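Local coordinates for deacylase (Burkholderia multivorans, PDB 5THW), which probably hydrolyses N-carbamoyl-L-amino acids, or closely related carbamoyl compounds, as a two-zinc hydrolase of the peptidase M20 family, at residues V50-L55 / S103-Q108; Q108-R113 / H403-D408. One frame throughout, in Å; residues are numbered along the deposited sequence.

Contact 1: V50-L55 / S103-Q108. With ZN (zinc ion), chain E.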
loop_
_atom_site.group_PDB
_atom_site.type_symbol
_atom_site.label_atom_id
_atom_site.label_comp_id
_atom_site.label_asym_id
_atom_site.label_seq_id
_atom_site.Cartn_x
_atom_site.Cartn_y
_atom_site.Cartn_z
ATOM N N VAL A 50 10.264 21.368 -1.622
ATOM C CA VAL A 50 11.549 20.727 -1.384
ATOM C C VAL A 50 11.303 19.282 -0.974
ATOM O O VAL A 50 10.445 19.013 -0.131
ATOM C CB VAL A 50 12.353 21.479 -0.303
ATOM C CG1 VAL A 50 13.617 20.732 0.039
ATOM C CG2 VAL A 50 12.689 22.886 -0.784
ATOM N N CYS A 51 12.046 18.352 -1.575
ATOM C CA CYS A 51 11.986 16.941 -1.191
ATOM C C CYS A 51 13.405 16.515 -0.819
ATOM O O CYS A 51 14.150 15.952 -1.633
ATOM C CB CYS A 51 11.398 16.086 -2.291
ATOM S SG CYS A 51 11.203 14.365 -1.808
ATOM N N ARG A 52 13.772 16.786 0.438
ATOM C CA ARG A 52 15.125 16.589 0.940
ATOM C C ARG A 52 15.030 15.782 2.239
ATOM O O ARG A 52 15.241 16.299 3.343
ATOM C CB ARG A 52 15.796 17.943 1.158
ATOM C CG ARG A 52 17.292 17.928 1.242
ATOM C CD ARG A 52 17.796 19.344 1.062
ATOM N NE ARG A 52 17.352 20.199 2.158
ATOM C CZ ARG A 52 16.995 21.471 2.027
ATOM N NH1 ARG A 52 17.015 22.053 0.838
ATOM N NH2 ARG A 52 16.615 22.164 3.093
ATOM N N LEU A 53 14.702 14.501 2.100
ATOM C CA LEU A 53 14.509 13.642 3.261
ATOM C C LEU A 53 15.805 13.477 4.044
ATOM O O LEU A 53 16.909 13.512 3.488
ATOM C CB LEU A 53 13.975 12.269 2.837
ATOM C CG LEU A 53 12.458 12.114 2.701
ATOM C CD1 LEU A 53 11.793 12.260 4.070
ATOM C CD2 LEU A 53 11.856 13.109 1.715
ATOM N N ALA A 54 15.652 13.290 5.353
ATOM C CA ALA A 54 16.781 13.202 6.267
ATOM C C ALA A 54 17.777 12.128 5.837
ATOM O O ALA A 54 17.394 11.008 5.489
ATOM C CB ALA A 54 16.262 12.906 7.676
ATOM N N LEU A 55 19.062 12.486 5.858
ATOM C CA LEU A 55 20.170 11.557 5.628
ATOM C C LEU A 55 20.182 10.967 4.211
ATOM O O LEU A 55 20.772 9.902 3.982
ATOM C CB LEU A 55 20.162 10.440 6.682
ATOM C CG LEU A 55 20.176 10.969 8.124
ATOM C CD1 LEU A 55 20.165 9.847 9.148
ATOM C CD2 LEU A 55 21.378 11.879 8.347
ATOM N N SER A 103 17.711 24.885 13.729
ATOM C CA SER A 103 16.522 24.122 13.394
ATOM C C SER A 103 16.976 22.896 12.614
ATOM O O SER A 103 18.028 22.320 12.921
ATOM C CB SER A 103 15.541 24.985 12.603
ATOM O OG SER A 103 14.204 24.569 12.799
ATOM N N HIS A 104 16.222 22.498 11.596
ATOM C CA HIS A 104 16.572 21.328 10.810
ATOM C C HIS A 104 16.631 21.700 9.340
ATOM O O HIS A 104 15.933 22.605 8.885
ATOM C CB HIS A 104 15.569 20.196 11.010
ATOM C CG HIS A 104 14.154 20.595 10.735
ATOM N ND1 HIS A 104 13.528 20.334 9.536
ATOM C CD2 HIS A 104 13.247 21.246 11.501
ATOM C CE1 HIS A 104 12.293 20.798 9.577
ATOM N NE2 HIS A 104 12.096 21.354 10.759
ATOM N N ALA A 105 17.473 20.989 8.597
ATOM C CA ALA A 105 17.575 21.198 7.163
ATOM C C ALA A 105 16.877 20.116 6.351
ATOM O O ALA A 105 16.782 20.256 5.126
ATOM C CB ALA A 105 19.048 21.288 6.742
ATOM N N ASP A 106 16.387 19.055 6.992
ATOM C CA ASP A 106 15.668 17.997 6.297
ATOM C C ASP A 106 14.192 18.359 6.161
ATOM O O ASP A 106 13.657 19.171 6.917
ATOM C CB ASP A 106 15.830 16.660 7.031
ATOM C CG ASP A 106 15.112 16.634 8.382
ATOM O OD1 ASP A 106 15.452 17.443 9.288
ATOM O OD2 ASP A 106 14.199 15.786 8.527
ATOM N N SER A 107 13.523 17.724 5.198
ATOM C CA SER A 107 12.154 18.096 4.854
ATOM C C SER A 107 11.268 16.869 4.688
ATOM O O SER A 107 11.730 15.722 4.674
ATOM C CB SER A 107 12.102 18.923 3.565
ATOM O OG SER A 107 12.214 18.084 2.429
ATOM N N GLN A 108 9.970 17.136 4.584
ATOM C CA GLN A 108 9.004 16.123 4.207
ATOM C C GLN A 108 9.133 15.788 2.720
ATOM O O GLN A 108 9.775 16.520 1.960
ATOM C CB GLN A 108 7.585 16.607 4.523
ATOM C CG GLN A 108 7.333 16.734 6.008
ATOM C CD GLN A 108 7.042 15.391 6.653
ATOM O OE1 GLN A 108 6.648 14.443 5.975
ATOM N NE2 GLN A 108 7.252 15.298 7.963
HETATM ZN ZN ZN E . 10.109 22.190 11.525
HETATM O O HOH W 1 10.817 21.979 13.709
#
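Arg-52 grips a single backbone oxygen, that of Ala-105, side-on with two nitrogens: NE and NH2 both donate to it, NH2 at 2.8 Å from Ala-105 O. The oxygen lies almost exactly in the guanidinium plane, and NE reaches it nearly along the C=O axis. The clasp ties the 50-55 loop to the metal-binding loop of the M20 fold, whose His-x-Asp motif here is His-104 to Asp-106. The bend at chi3 (65°) turns the NE/NH2 edge of the guanidinium to Ala-105 O, while NH1 is occupied by Ile-42 O and Val-50 CG1 covers part of one guanidinium face.

Ser-107 OG accepts a nearly straight hydrogen bond of 2.8 Å from Arg-52 N (163° at the hydrogen) and donates one to Gln-108 O, so the buried hydroxyl is used both ways. In return Ser-107 N donates to Arg-52 O at 2.9 Å. Carbon atoms pack on oxygens at the end of the contact: Leu-53 CD1 rests against Ser-107 O, and the methyl group of Ala-54 meets the Asp-106 carboxylate, CB to OD2 being 3.6 Å. Asp-106 OD1 also receives a weak hydrogen bond from Glu-149 N.

The loop so held presents a zinc ligand. His-104 ND1 donates in its ring plane to Asp-106 O at 2.9 Å, which limits rotation of the imidazole and probably polarises it. Asp-115 and His-211 share the same zinc ion, and from the other side of the ring His-104 NE2 binds that metal at 2.3 Å.

Contact 2: Q108-R113 / H403-D408; sequences QPTGGR and HNEVED. With ZN (zinc ion), chain F.
Over one face of the His-403 imidazole sits CG of Gln-108, a CH-pi contact 3.4 Å from the ring centroid, while water 2 lies at the ring edge, in its plane. A bend at chi2 (-79°) leaves the Gln-108 amide plane turned 46° from the ring plane, with the amide hydrogen-bonded to Ser-294 and Asn-296 of the second subunit. His-403 NE2 binds zinc at 2.1 Å, ND1 donates to Asn-296 O of the second subunit, and His-247 of that subunit stacks on the ring. Around the Arg-113 guanidinium, Asp-408 and water 4 stand at the edge, and Glu-407 O approaches obliquely. NH2 forms the salt bridge with Asp-408 OD1 at 3.1 Å, meeting it from above the carboxylate plane, and also donates to Glu-407 O.

Thr-110 OG1 donates to His-403 O at 3.1 Å. Gly-112, lacking a side chain, lets the Glu-407 carboxylate lie against its backbone, with OE2 3.4 Å from Gly-112 CA. That oxygen accepts from the backbone N of Phe-114 and Asp-115, making Glu-407 a second-shell residue for the zinc ligand Asp-115. Water 2 joins Gly-112 N, His-403 N and Glu-407 OE1, which is also hydrogen-bonded to Ser-402 OG. Asn-404 OD1 closes an Asx turn by accepting from Val-406 N, while its ND2 donates to Glu-245 O of the second subunit.

Two loops of the catalytic domain thus meet beside the subunit interface: 108-113 runs from strand 99-103 toward helix 117-132, whereas the loop holding 403-408 connects strand 390-395 with helix 411-429.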
loop_
_atom_site.group_PDB
_atom_site.type_symbol
_atom_site.label_atom_id
_atom_site.label_comp_id
_atom_site.label_asym_id
_atom_site.label_seq_id
_atom_site.Cartn_x
_atom_site.Cartn_y
_atom_site.Cartn_z
ATOM N N GLN A 108 9.970 17.136 4.584
ATOM C CA GLN A 108 9.004 16.123 4.207
ATOM C C GLN A 108 9.133 15.788 2.720
ATOM O O GLN A 108 9.775 16.520 1.960
ATOM C CB GLN A 108 7.585 16.607 4.523
ATOM C CG GLN A 108 7.333 16.734 6.008
ATOM C CD GLN A 108 7.042 15.391 6.653
ATOM O OE1 GLN A 108 6.648 14.443 5.975
ATOM N NE2 GLN A 108 7.252 15.298 7.963
ATOM N N PRO A 109 8.559 14.660 2.286
ATOM C CA PRO A 109 8.453 14.415 0.835
ATOM C C PRO A 109 7.705 15.516 0.101
ATOM O O PRO A 109 8.044 15.821 -1.053
ATOM C CB PRO A 109 7.715 13.070 0.755
ATOM C CG PRO A 109 7.152 12.832 2.134
ATOM C CD PRO A 109 8.107 13.500 3.073
ATOM N N THR A 110 6.706 16.128 0.745
ATOM C CA THR A 110 5.972 17.276 0.224
ATOM C C THR A 110 6.333 18.551 0.989
ATOM O O THR A 110 5.481 19.397 1.261
ATOM C CB THR A 110 4.466 17.027 0.288
ATOM O OG1 THR A 110 4.088 16.706 1.636
ATOM C CG2 THR A 110 4.080 15.879 -0.629
ATOM N N GLY A 111 7.606 18.692 1.357
ATOM C CA GLY A 111 8.014 19.790 2.211
ATOM C C GLY A 111 8.018 21.133 1.506
ATOM O O GLY A 111 8.075 21.235 0.280
ATOM N N GLY A 112 7.930 22.191 2.319
ATOM C CA GLY A 112 8.037 23.548 1.834
ATOM C C GLY A 112 9.469 24.072 1.890
ATOM O O GLY A 112 10.394 23.417 2.374
ATOM N N ARG A 113 9.637 25.289 1.373
ATOM C CA ARG A 113 10.927 25.966 1.297
ATOM C C ARG A 113 11.319 26.672 2.590
ATOM O O ARG A 113 12.410 27.244 2.647
ATOM C CB ARG A 113 10.921 26.974 0.141
ATOM C CG ARG A 113 10.929 26.332 -1.243
ATOM C CD ARG A 113 10.479 27.304 -2.325
ATOM N NE ARG A 113 9.174 27.867 -1.991
ATOM C CZ ARG A 113 8.894 29.166 -1.972
ATOM N NH1 ARG A 113 9.825 30.057 -2.306
ATOM N NH2 ARG A 113 7.675 29.569 -1.633
ATOM N N HIS A 403 3.981 21.523 5.304
ATOM C CA HIS A 403 4.036 20.149 4.784
ATOM C C HIS A 403 3.260 20.028 3.477
ATOM O O HIS A 403 2.682 18.984 3.163
ATOM C CB HIS A 403 3.556 19.121 5.812
ATOM C CG HIS A 403 4.529 18.902 6.928
ATOM N ND1 HIS A 403 4.286 18.043 7.979
ATOM C CD2 HIS A 403 5.753 19.438 7.154
ATOM C CE1 HIS A 403 5.323 18.053 8.799
ATOM N NE2 HIS A 403 6.223 18.896 8.325
ATOM N N ASN A 404 3.259 21.123 2.722
ATOM C CA ASN A 404 2.754 21.206 1.364
ATOM C C ASN A 404 3.762 22.050 0.601
ATOM O O ASN A 404 4.374 22.967 1.162
ATOM C CB ASN A 404 1.361 21.850 1.283
ATOM C CG ASN A 404 0.684 21.631 -0.077
ATOM O OD1 ASN A 404 1.117 22.175 -1.099
ATOM N ND2 ASN A 404 -0.393 20.834 -0.088
ATOM N N GLU A 405 3.955 21.715 -0.676
ATOM C CA GLU A 405 4.962 22.393 -1.484
ATOM C C GLU A 405 4.635 23.868 -1.738
ATOM O O GLU A 405 5.537 24.625 -2.115
ATOM C CB GLU A 405 5.171 21.622 -2.786
ATOM C CG GLU A 405 5.877 20.283 -2.545
ATOM C CD GLU A 405 5.570 19.227 -3.599
ATOM O OE1 GLU A 405 5.961 19.420 -4.772
ATOM O OE2 GLU A 405 4.938 18.199 -3.252
ATOM N N VAL A 406 3.383 24.299 -1.536
ATOM C CA VAL A 406 3.016 25.698 -1.759
ATOM C C VAL A 406 3.228 26.518 -0.490
ATOM O O VAL A 406 2.812 27.679 -0.421
ATOM C CB VAL A 406 1.557 25.845 -2.238
ATOM C CG1 VAL A 406 1.313 25.034 -3.500
ATOM C CG2 VAL A 406 0.571 25.477 -1.122
ATOM N N GLU A 407 3.850 25.920 0.526
ATOM C CA GLU A 407 4.225 26.661 1.725
ATOM C C GLU A 407 4.979 27.932 1.346
ATOM O O GLU A 407 5.917 27.895 0.542
ATOM C CB GLU A 407 5.069 25.768 2.635
ATOM C CG GLU A 407 5.637 26.445 3.863
ATOM C CD GLU A 407 6.650 25.569 4.574
ATOM O OE1 GLU A 407 6.225 24.621 5.269
ATOM O OE2 GLU A 407 7.869 25.804 4.406
ATOM N N ASP A 408 4.577 29.056 1.942
ATOM C CA ASP A 408 5.095 30.357 1.532
ATOM C C ASP A 408 5.164 31.323 2.707
ATOM O O ASP A 408 4.358 31.263 3.642
ATOM C CB ASP A 408 4.223 30.992 0.437
ATOM C CG ASP A 408 5.004 31.915 -0.483
ATOM O OD1 ASP A 408 6.236 32.029 -0.331
ATOM O OD2 ASP A 408 4.364 32.561 -1.338
HETATM ZN ZN ZN F . 7.956 19.809 9.173
HETATM O O HOH W 2 7.015 21.893 4.973
HETATM O O HOH W 3 7.356 26.002 -0.349
HETATM O O HOH W 4 8.569 32.737 -2.237
#

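Contacts 1 and 2 illustrate how a two-metal site can be assembled from loops distant in sequence. Their centres lie 10 Å apart, and they occur in series along the chain, sharing Gln-108 in the loop between strand 99-103 and helix 117-132. The first half of that loop packs on the loop before helix 57-72, the second on the loop before helix 411-429. They also touch directly: Val-50 N lies 2.9 Å from Gly-111 O, a probable hydrogen bond. Each contact supplies a histidine to a different zinc ion, and Asp-115, further along the shared loop, binds both metals, so that one loop contributes a ligand to each of the two metals.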